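Local coordinates for concanavalin A-like lectin protein kinase family protein (Theobroma cacao, PDB 6CTH) that probably phosphorylates proteins as a receptor-type kinase, its kinase domain binding an oxindole-based inhibitor and magnesium, at residues Val206-Ala211 against Cys261-Gly266; Trp232-Tyr237 against Val265-Ala270. All coordinates share one frame; numbering follows the deposited sequence.

Contact 1 of 2, residues Val206-Ala211 against Cys261-Gly266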
# COMPACT_ATOMS: atom_id res chain seq x y z
N VAL A 206 0.04 7.76 -1.59
CA VAL A 206 -1.11 6.90 -1.78
C VAL A 206 -2.41 7.69 -1.58
O VAL A 206 -3.35 7.51 -2.33
CB VAL A 206 -1.03 5.65 -0.86
CG1 VAL A 206 -2.38 4.94 -0.80
CG2 VAL A 206 0.07 4.72 -1.39
N ALA A 207 -2.49 8.51 -0.53
CA ALA A 207 -3.69 9.31 -0.27
C ALA A 207 -4.05 10.16 -1.50
O ALA A 207 -5.19 10.24 -1.89
CB ALA A 207 -3.46 10.21 0.92
N LEU A 208 -3.03 10.75 -2.10
CA LEU A 208 -3.25 11.61 -3.29
C LEU A 208 -3.64 10.83 -4.52
O LEU A 208 -4.43 11.32 -5.34
CB LEU A 208 -2.03 12.47 -3.52
CG LEU A 208 -1.75 13.47 -2.39
CD1 LEU A 208 -0.52 14.29 -2.64
CD2 LEU A 208 -2.93 14.38 -2.08
N GLU A 209 -3.08 9.62 -4.68
CA GLU A 209 -3.49 8.71 -5.77
C GLU A 209 -4.95 8.35 -5.62
O GLU A 209 -5.67 8.26 -6.59
CB GLU A 209 -2.66 7.42 -5.81
CG GLU A 209 -1.20 7.64 -6.12
CD GLU A 209 -0.36 6.41 -6.15
OE1 GLU A 209 -0.59 5.53 -5.25
OE2 GLU A 209 0.53 6.28 -7.06
N ILE A 210 -5.38 8.05 -4.38
CA ILE A 210 -6.76 7.69 -4.14
C ILE A 210 -7.76 8.86 -4.43
O ILE A 210 -8.80 8.67 -5.05
CB ILE A 210 -6.89 7.16 -2.70
CG1 ILE A 210 -6.19 5.82 -2.58
CG2 ILE A 210 -8.33 7.02 -2.24
CD1 ILE A 210 -6.10 5.30 -1.14
N ALA A 211 -7.42 10.06 -3.99
CA ALA A 211 -8.22 11.26 -4.27
C ALA A 211 -8.36 11.53 -5.79
O ALA A 211 -9.44 11.92 -6.25
CB ALA A 211 -7.56 12.47 -3.63
N CYS A 261 -9.62 17.79 3.00
CA CYS A 261 -8.90 17.22 4.12
C CYS A 261 -7.92 16.17 3.64
O CYS A 261 -6.77 16.17 4.06
CB CYS A 261 -9.88 16.62 5.10
SG CYS A 261 -9.05 16.10 6.61
N LEU A 262 -8.39 15.31 2.75
CA LEU A 262 -7.55 14.26 2.16
C LEU A 262 -6.38 14.84 1.42
O LEU A 262 -5.27 14.38 1.59
CB LEU A 262 -8.36 13.32 1.27
CG LEU A 262 -7.61 12.10 0.69
CD1 LEU A 262 -6.97 11.27 1.78
CD2 LEU A 262 -8.54 11.21 -0.11
N VAL A 263 -6.61 15.87 0.60
CA VAL A 263 -5.52 16.48 -0.15
C VAL A 263 -4.52 17.14 0.77
O VAL A 263 -3.33 16.97 0.57
CB VAL A 263 -6.06 17.50 -1.20
CG1 VAL A 263 -4.95 18.35 -1.78
CG2 VAL A 263 -6.76 16.76 -2.32
N MET A 264 -4.97 17.92 1.75
CA MET A 264 -4.02 18.60 2.61
C MET A 264 -3.23 17.62 3.50
O MET A 264 -2.04 17.81 3.73
CB MET A 264 -4.69 19.74 3.43
CG MET A 264 -4.99 21.01 2.57
SD MET A 264 -6.06 22.01 3.61
CE MET A 264 -4.78 22.91 4.49
N VAL A 265 -3.89 16.57 3.98
CA VAL A 265 -3.20 15.48 4.70
C VAL A 265 -2.17 14.82 3.78
O VAL A 265 -1.04 14.60 4.18
CB VAL A 265 -4.23 14.45 5.23
CG1 VAL A 265 -3.59 13.11 5.55
CG2 VAL A 265 -4.97 15.05 6.42
N GLY A 266 -2.56 14.54 2.55
CA GLY A 266 -1.61 13.94 1.61
C GLY A 266 -0.35 14.76 1.39
O GLY A 266 0.77 14.23 1.40
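A207, L208 and A211 on helix 196-212, the F helix at the core of the protein kinase C-lobe, pack against L262, V263 and G266 on helix 256-269, the H helix. The two segments run nearly antiparallel, their N-to-C directions 151° apart, with axes approaching to 8.6 Å. Two leucines, one from each helix and not touching each other's side chains, make the join. L262, with CG anti to the backbone N (chi1 -175°), sends its fork across to the two alanines, which lie one helical turn apart: CD1 rests 3.8 Å from A207 CB, and CD2 lies 3.9 Å from A211 CB. L262 CG and CD2 also lie against A207 O, CG at 4.0 Å, a carbonyl already engaged by the N-H of A211 in its own helix. From the other helix, L208 reaches back with CG anti to its carbonyl carbon (chi1 -64°). Its CD2 is laid against backbone, 3.7 Å from V263 O and 3.9 Å from the CA of G266, while the V263 side chain offers a looser apolar contact. G266 presents bare backbone to the leucine, and here the two backbones come closest, A207 CA lying 5.4 Å from G266 CA. No hydrogen bond crosses the contact; leucine methyls lie against two alanine CB atoms and against the backbone of V263 and G266, and all of it is buried. Around it, helix 112-132 contributes W112 and V119 against L262, helix 229-238 brings V233 onto both L208 and V263, and helix 280-287 packs on V265.

Contact 2 of 2, residues Trp232-Tyr237 against Val265-Ala270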
# COMPACT_ATOMS: atom_id res chain seq x y z
N TRP A 232 2.06 18.45 -8.94
CA TRP A 232 0.82 18.97 -9.52
C TRP A 232 -0.24 19.19 -8.47
O TRP A 232 -0.93 20.18 -8.50
CB TRP A 232 0.31 18.02 -10.61
CG TRP A 232 -1.00 18.37 -11.18
CD1 TRP A 232 -1.25 19.28 -12.18
CD2 TRP A 232 -2.27 17.79 -10.84
NE1 TRP A 232 -2.60 19.30 -12.48
CE2 TRP A 232 -3.24 18.40 -11.67
CE3 TRP A 232 -2.67 16.82 -9.93
CZ2 TRP A 232 -4.60 18.06 -11.61
CZ3 TRP A 232 -4.04 16.49 -9.86
CH2 TRP A 232 -4.98 17.11 -10.70
N VAL A 233 -0.37 18.26 -7.50
CA VAL A 233 -1.31 18.48 -6.40
C VAL A 233 -0.90 19.70 -5.58
O VAL A 233 -1.75 20.55 -5.23
CB VAL A 233 -1.51 17.21 -5.50
CG1 VAL A 233 -2.46 17.51 -4.35
CG2 VAL A 233 -2.08 16.08 -6.32
N TRP A 234 0.40 19.85 -5.31
CA TRP A 234 0.84 20.97 -4.49
C TRP A 234 0.57 22.31 -5.24
O TRP A 234 0.05 23.26 -4.64
CB TRP A 234 2.32 20.82 -4.07
CG TRP A 234 2.57 21.40 -2.75
CD1 TRP A 234 2.26 22.68 -2.35
CD2 TRP A 234 3.19 20.77 -1.63
NE1 TRP A 234 2.60 22.85 -1.02
CE2 TRP A 234 3.16 21.70 -0.56
CE3 TRP A 234 3.74 19.52 -1.40
CZ2 TRP A 234 3.70 21.42 0.72
CZ3 TRP A 234 4.24 19.22 -0.09
CH2 TRP A 234 4.22 20.17 0.93
N GLU A 235 0.85 22.34 -6.53
CA GLU A 235 0.59 23.53 -7.33
C GLU A 235 -0.90 23.82 -7.34
O GLU A 235 -1.31 24.95 -7.21
CB GLU A 235 1.12 23.35 -8.75
CG GLU A 235 1.15 24.61 -9.59
CD GLU A 235 1.35 24.32 -11.07
OE1 GLU A 235 0.39 23.90 -11.74
OE2 GLU A 235 2.48 24.51 -11.55
N SER A 236 -1.72 22.79 -7.47
CA SER A 236 -3.16 22.99 -7.48
C SER A 236 -3.66 23.56 -6.16
O SER A 236 -4.53 24.42 -6.14
CB SER A 236 -3.91 21.70 -7.79
OG SER A 236 -3.67 21.29 -9.12
N TYR A 237 -3.12 23.06 -5.05
CA TYR A 237 -3.50 23.55 -3.73
C TYR A 237 -3.13 25.01 -3.54
O TYR A 237 -3.91 25.78 -3.00
CB TYR A 237 -2.88 22.69 -2.63
CG TYR A 237 -2.80 23.36 -1.29
CD1 TYR A 237 -3.91 23.49 -0.48
CD2 TYR A 237 -1.60 23.87 -0.83
CE1 TYR A 237 -3.83 24.11 0.74
CE2 TYR A 237 -1.51 24.49 0.40
CZ TYR A 237 -2.63 24.61 1.18
OH TYR A 237 -2.53 25.23 2.40
N VAL A 265 -3.89 16.57 3.98
CA VAL A 265 -3.20 15.48 4.70
C VAL A 265 -2.17 14.82 3.78
O VAL A 265 -1.04 14.60 4.18
CB VAL A 265 -4.23 14.45 5.23
CG1 VAL A 265 -3.59 13.11 5.55
CG2 VAL A 265 -4.97 15.05 6.42
N GLY A 266 -2.56 14.54 2.55
CA GLY A 266 -1.61 13.94 1.61
C GLY A 266 -0.35 14.76 1.39
O GLY A 266 0.77 14.23 1.40
N LEU A 267 -0.51 16.07 1.18
CA LEU A 267 0.66 16.94 0.97
C LEU A 267 1.53 17.03 2.22
O LEU A 267 2.74 17.04 2.15
CB LEU A 267 0.18 18.34 0.50
CG LEU A 267 -0.58 18.38 -0.83
CD1 LEU A 267 -1.14 19.78 -1.02
CD2 LEU A 267 0.36 17.97 -1.95
N TRP A 268 0.90 17.18 3.38
CA TRP A 268 1.60 17.22 4.67
C TRP A 268 2.48 16.01 4.86
O TRP A 268 3.63 16.11 5.28
CB TRP A 268 0.54 17.31 5.75
CG TRP A 268 0.92 17.62 7.15
CD1 TRP A 268 2.01 18.32 7.59
CD2 TRP A 268 0.12 17.33 8.31
NE1 TRP A 268 1.95 18.46 8.98
CE2 TRP A 268 0.80 17.87 9.43
CE3 TRP A 268 -1.09 16.67 8.51
CZ2 TRP A 268 0.31 17.76 10.75
CZ3 TRP A 268 -1.58 16.55 9.85
CH2 TRP A 268 -0.89 17.14 10.92
N CYS A 269 1.92 14.85 4.53
CA CYS A 269 2.58 13.56 4.64
C CYS A 269 3.70 13.48 3.62
O CYS A 269 4.76 12.99 3.91
CB CYS A 269 1.59 12.41 4.43
SG CYS A 269 0.51 12.20 5.87
N ALA A 270 3.46 14.06 2.43
CA ALA A 270 4.44 14.05 1.37
C ALA A 270 5.40 15.22 1.38
O ALA A 270 6.05 15.52 0.35
CB ALA A 270 3.74 13.91 0.02
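L267 enters the side of helix 229-238 between W234, V233 and Y237, and each of its side-chain carbons has something to meet. Its CB lies over one face of the W234 indole, 4.2 Å from the centroid of the six-membered ring and only 11° off the ring normal, a CH-pi contact. With CG anti to its own carbonyl carbon (chi1 -62°), the side chain then runs on to V233, whose CG1 is 4.1 Å from L267 CG. There the fork divides. CD2 fits between V233 and the tryptophan, 3.7 Å from V233 CG1 and 3.8 Å from W234 CE3. CD1 goes to Y237 instead, 3.8 Å from its CB, and meets the phenol ring at a slant. This is the junction of the G helix (229-238) with the H helix (256-269) in the kinase C-lobe; the segment axes come no closer than 10.5 Å and their directions differ by 123°, so large side chains have to span the gap. W234 does so by reaching over the end of helix 256-269, where its CZ3 comes to 3.5 Å from L267 O. A270, the first residue to leave helical geometry there, has its carbonyl O at the ring's edge, close to the plane and 4.1 Å from CZ3. At the other end of the indole, W234 NE1 is hydrogen-bonded to P297 O, which ties the ring to the C-terminal stretch, and H271 meets the same tryptophan edge-to-face. Deeper in the lobe, L208 of helix 196-212 touches L267.

Overall arrangement
Going from the N terminus, the chain passes the N-lobe and the magnesium site before entering helix 196-212, where contact 1 starts. It continues through helix 229-238, which begins contact 2, and then reaches helix 256-269, where both end. Contact 1 therefore closes a loop of 49 residues that holds helix 229-238, and the first segment of contact 2 nests inside it; the loop of contact 2 runs on slightly further, so the two overlap. They share V265 and G266, with centres about 7 Å apart, and pack directly on each other, M264 CG lying 3.8 Å from Y237 CE1. Helix 256-269 thus ties helices 196-212 and 229-238 together within the C-lobe.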